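Local coordinates for JamJ (Lyngbya majuscula, PDB 5DOZ), which probably catalyses the NADPH-dependent reduction of an enoyl-acyl carrier protein intermediate, as an enoyl reductase domain of a polyketide synthase, at residues A184-S187 with P188-A192. Residues are numbered along the deposited sequence; the frame is centred on the assembly and turned at random.
Sequences ATTS and PQKMA. With NDP (NADPH dihydro-nicotinamide-adenine-dinucleotide phosphate), chain E.
S187 and K190 close a type I turn, S187-P188-Q189-K190, in which K190 N donates to S187 O at 3.0 Å. The turn leads from the end of strand 181-186 into helix 191-198, within a beta-alpha-beta unit of the parallel sheet. The K190 side chain runs back past the strand end. Its CB packs on T186 OG1 at 3.4 Å, and its CD lies 3.3 Å from S187 OG. The other branch of T186, CG2, meets M191 CG at 3.6 Å, and the two side chains lie alongside, pointing opposite ways. The polar groups converge on the 2'-phosphate of NADPH. T186 OG1, anti to the backbone N (chi1 -170°), makes a very short bond to NDP O2X, which S187 N also reaches weakly. S187 OG donates to NDP O1X at 2.7 Å. The extended K190 chain brings K190 NZ within a 3.0 Å hydrogen bond of NDP O1X. S327 O, H329 O and S164 OG also bond to NZ and help fix its position. A methionine in place of K190 would probably leave O1X without its ammonium partner and would take this donor from S327 O, H329 O and S164 OG. S205 and R206 also hydrogen-bond NADPH. The lysine and the hydroxyls form part of the site for the 2'-phosphate, the group that NADH lacks, consistent with a preference for NADPH.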
ATOM      1  N   ALA A 184       7.620  13.162  10.566  1.00 30.52           N
ATOM      2  CA  ALA A 184       6.398  12.358  10.577  1.00 29.91           C
ATOM      3  C   ALA A 184       5.214  13.088  11.202  1.00 29.60           C
ATOM      4  O   ALA A 184       5.386  13.945  12.066  1.00 30.31           O
ATOM      5  CB  ALA A 184       6.643  11.029  11.280  1.00 29.55           C
ATOM      6  N   THR A 185       4.016  12.771  10.722  1.00 29.19           N
ATOM      7  CA  THR A 185       2.783  13.203  11.369  1.00 28.79           C
ATOM      8  C   THR A 185       1.922  11.976  11.642  1.00 28.39           C
ATOM      9  O   THR A 185       1.881  11.053  10.835  1.00 28.12           O
ATOM     10  CB  THR A 185       1.972  14.206  10.518  1.00 28.62           C
ATOM     11  OG1 THR A 185       1.491  13.559   9.331  1.00 28.00           O
ATOM     12  CG2 THR A 185       2.803  15.434  10.156  1.00 28.59           C
ATOM     13  N   THR A 186       1.244  11.981  12.786  1.00 28.61           N
ATOM     14  CA  THR A 186       0.363  10.891  13.194  1.00 28.45           C
ATOM     15  C   THR A 186      -0.686  11.416  14.188  1.00 28.93           C
ATOM     16  O   THR A 186      -0.623  12.572  14.611  1.00 29.18           O
ATOM     17  CB  THR A 186       1.160   9.700  13.790  1.00 28.31           C
ATOM     18  OG1 THR A 186       0.294   8.574  13.966  1.00 28.13           O
ATOM     19  CG2 THR A 186       1.788  10.059  15.130  1.00 28.28           C
ATOM     20  N   SER A 187      -1.655  10.578  14.544  1.00 29.19           N
ATOM     21  CA  SER A 187      -2.649  10.949  15.558  1.00 29.86           C
ATOM     22  C   SER A 187      -2.005  10.981  16.955  1.00 30.68           C
ATOM     23  O   SER A 187      -1.006  10.288  17.186  1.00 30.54           O
ATOM     24  CB  SER A 187      -3.849   9.998  15.515  1.00 29.67           C
ATOM     25  OG  SER A 187      -3.439   8.645  15.490  1.00 29.20           O
ATOM     26  N   PRO A 188      -2.549  11.805  17.877  1.00 31.61           N
ATOM     27  CA  PRO A 188      -1.942  11.985  19.200  1.00 32.59           C
ATOM     28  C   PRO A 188      -1.629  10.688  19.946  1.00 33.34           C
ATOM     29  O   PRO A 188      -0.524  10.544  20.470  1.00 33.78           O
ATOM     30  CB  PRO A 188      -2.987  12.812  19.951  1.00 32.98           C
ATOM     31  CG  PRO A 188      -3.596  13.644  18.881  1.00 32.58           C
ATOM     32  CD  PRO A 188      -3.680  12.736  17.683  1.00 32.08           C
ATOM     33  N   GLN A 189      -2.570   9.747  19.974  1.00 34.23           N
ATOM     34  CA  GLN A 189      -2.358   8.498  20.709  1.00 35.16           C
ATOM     35  C   GLN A 189      -1.386   7.517  20.047  1.00 34.58           C
ATOM     36  O   GLN A 189      -1.066   6.479  20.628  1.00 35.29           O
ATOM     37  CB  GLN A 189      -3.691   7.819  21.060  1.00 36.45           C
ATOM     38  CG  GLN A 189      -4.457   8.497  22.197  1.00 38.53           C
ATOM     39  CD  GLN A 189      -3.696   8.527  23.521  1.00 39.91           C
ATOM     40  OE1 GLN A 189      -2.988   7.579  23.877  1.00 40.60           O
ATOM     41  NE2 GLN A 189      -3.851   9.621  24.264  1.00 41.05           N
ATOM     42  N   LYS A 190      -0.900   7.851  18.851  1.00 33.55           N
ATOM     43  CA  LYS A 190       0.111   7.035  18.173  1.00 33.06           C
ATOM     44  C   LYS A 190       1.502   7.676  18.197  1.00 33.57           C
ATOM     45  O   LYS A 190       2.475   7.085  17.718  1.00 33.37           O
ATOM     46  CB  LYS A 190      -0.299   6.758  16.724  1.00 31.81           C
ATOM     47  CG  LYS A 190      -1.605   5.993  16.572  1.00 31.71           C
ATOM     48  CD  LYS A 190      -1.908   5.782  15.104  1.00 30.57           C
ATOM     49  CE  LYS A 190      -3.299   5.230  14.872  1.00 30.27           C
ATOM     50  NZ  LYS A 190      -3.512   4.959  13.421  1.00 29.55           N
ATOM     51  N   MET A 191       1.589   8.881  18.755  1.00 34.20           N
ATOM     52  CA  MET A 191       2.816   9.679  18.698  1.00 35.03           C
ATOM     53  C   MET A 191       4.006   9.057  19.426  1.00 36.12           C
ATOM     54  O   MET A 191       5.132   9.105  18.919  1.00 36.22           O
ATOM     55  CB  MET A 191       2.563  11.108  19.187  1.00 35.58           C
ATOM     56  CG  MET A 191       1.803  11.965  18.184  1.00 35.58           C
ATOM     57  SD  MET A 191       1.406  13.616  18.787  1.00 36.75           S
ATOM     58  CE  MET A 191       0.370  14.218  17.465  1.00 35.60           C
ATOM     59  N   ALA A 192       3.760   8.473  20.598  1.00 36.96           N
ATOM     60  CA  ALA A 192       4.827   7.832  21.368  1.00 38.59           C
ATOM     61  C   ALA A 192       5.473   6.683  20.589  1.00 38.75           C
ATOM     62  O   ALA A 192       6.696   6.635  20.456  1.00 39.37           O
ATOM     63  CB  ALA A 192       4.314   7.357  22.727  1.00 38.99           C
TER
HETATM   64  PA  NDP E 502      -4.022   2.839   6.160  1.00 24.24           P
HETATM   65  O1A NDP E 502      -5.505   2.685   6.436  1.00 23.59           O
HETATM   66  O2A NDP E 502      -3.034   1.890   6.783  1.00 24.99           O
HETATM   67  O5B NDP E 502      -3.574   4.317   6.609  1.00 26.03           O
HETATM   68  C5B NDP E 502      -4.513   5.361   6.834  1.00 25.46           C
HETATM   69  C4B NDP E 502      -3.894   6.294   7.861  1.00 26.06           C
HETATM   70  O4B NDP E 502      -4.413   7.614   7.666  1.00 25.21           O
HETATM   71  C3B NDP E 502      -4.227   5.909   9.299  1.00 25.58           C
HETATM   72  O3B NDP E 502      -3.203   5.110   9.899  1.00 27.22           O
HETATM   73  C2B NDP E 502      -4.285   7.238  10.006  1.00 25.58           C
HETATM   74  O2B NDP E 502      -3.022   7.472  10.608  1.00 25.97           O
HETATM   75  C1B NDP E 502      -4.472   8.283   8.921  1.00 24.93           C
HETATM   76  N9A NDP E 502      -5.774   8.963   9.045  1.00 24.65           N
HETATM   77  C8A NDP E 502      -6.960   8.383   9.292  1.00 24.49           C
HETATM   78  N7A NDP E 502      -7.941   9.311   9.334  1.00 25.40           N
HETATM   79  C5A NDP E 502      -7.374  10.512   9.105  1.00 24.86           C
HETATM   80  C6A NDP E 502      -7.832  11.917   9.006  1.00 25.33           C
HETATM   81  N6A NDP E 502      -9.136  12.232   9.162  1.00 25.41           N
HETATM   82  N1A NDP E 502      -6.902  12.874   8.754  1.00 25.37           N
HETATM   83  C2A NDP E 502      -5.598  12.583   8.594  1.00 24.59           C
HETATM   84  N3A NDP E 502      -5.121  11.327   8.670  1.00 24.74           N
HETATM   85  C4A NDP E 502      -5.945  10.275   8.916  1.00 24.60           C
HETATM   86  O3  NDP E 502      -3.804   2.915   4.567  1.00 24.98           O
HETATM   87  PN  NDP E 502      -2.422   2.696   3.770  1.00 25.42           P
HETATM   88  O1N NDP E 502      -1.263   3.167   4.597  1.00 26.37           O
HETATM   89  O2N NDP E 502      -2.411   1.302   3.208  1.00 26.70           O
HETATM   90  O5D NDP E 502      -2.572   3.713   2.528  1.00 27.04           O
HETATM   91  C5D NDP E 502      -2.775   5.119   2.722  1.00 26.32           C
HETATM   92  C4D NDP E 502      -3.445   5.737   1.495  1.00 26.97           C
HETATM   93  O4D NDP E 502      -2.707   5.445   0.305  1.00 27.33           O
HETATM   94  C3D NDP E 502      -4.838   5.191   1.253  1.00 27.35           C
HETATM   95  O3D NDP E 502      -5.648   6.279   0.812  1.00 28.29           O
HETATM   96  C2D NDP E 502      -4.661   4.172   0.142  1.00 27.37           C
HETATM   97  O2D NDP E 502      -5.846   3.943  -0.635  1.00 27.80           O
HETATM   98  C1D NDP E 502      -3.527   4.782  -0.661  1.00 27.08           C
HETATM   99  N1N NDP E 502      -2.740   3.778  -1.379  1.00 27.17           N
HETATM  100  C2N NDP E 502      -2.439   4.018  -2.662  1.00 25.96           C
HETATM  101  C3N NDP E 502      -1.479   3.274  -3.338  1.00 26.16           C
HETATM  102  C7N NDP E 502      -0.997   3.733  -4.686  1.00 25.53           C
HETATM  103  O7N NDP E 502      -0.565   2.931  -5.498  1.00 25.02           O
HETATM  104  N7N NDP E 502      -1.048   5.031  -4.972  1.00 25.44           N
HETATM  105  C4N NDP E 502      -1.036   1.938  -2.778  1.00 26.16           C
HETATM  106  C5N NDP E 502      -1.331   1.851  -1.350  1.00 26.07           C
HETATM  107  C6N NDP E 502      -2.234   2.713  -0.729  1.00 26.81           C
HETATM  108  P2B NDP E 502      -2.868   8.482  11.838  1.00 26.60           P
HETATM  109  O1X NDP E 502      -3.796   7.941  12.902  1.00 27.28           O
HETATM  110  O2X NDP E 502      -1.409   8.359  12.153  1.00 27.35           O
HETATM  111  O3X NDP E 502      -3.267   9.827  11.285  1.00 28.56           O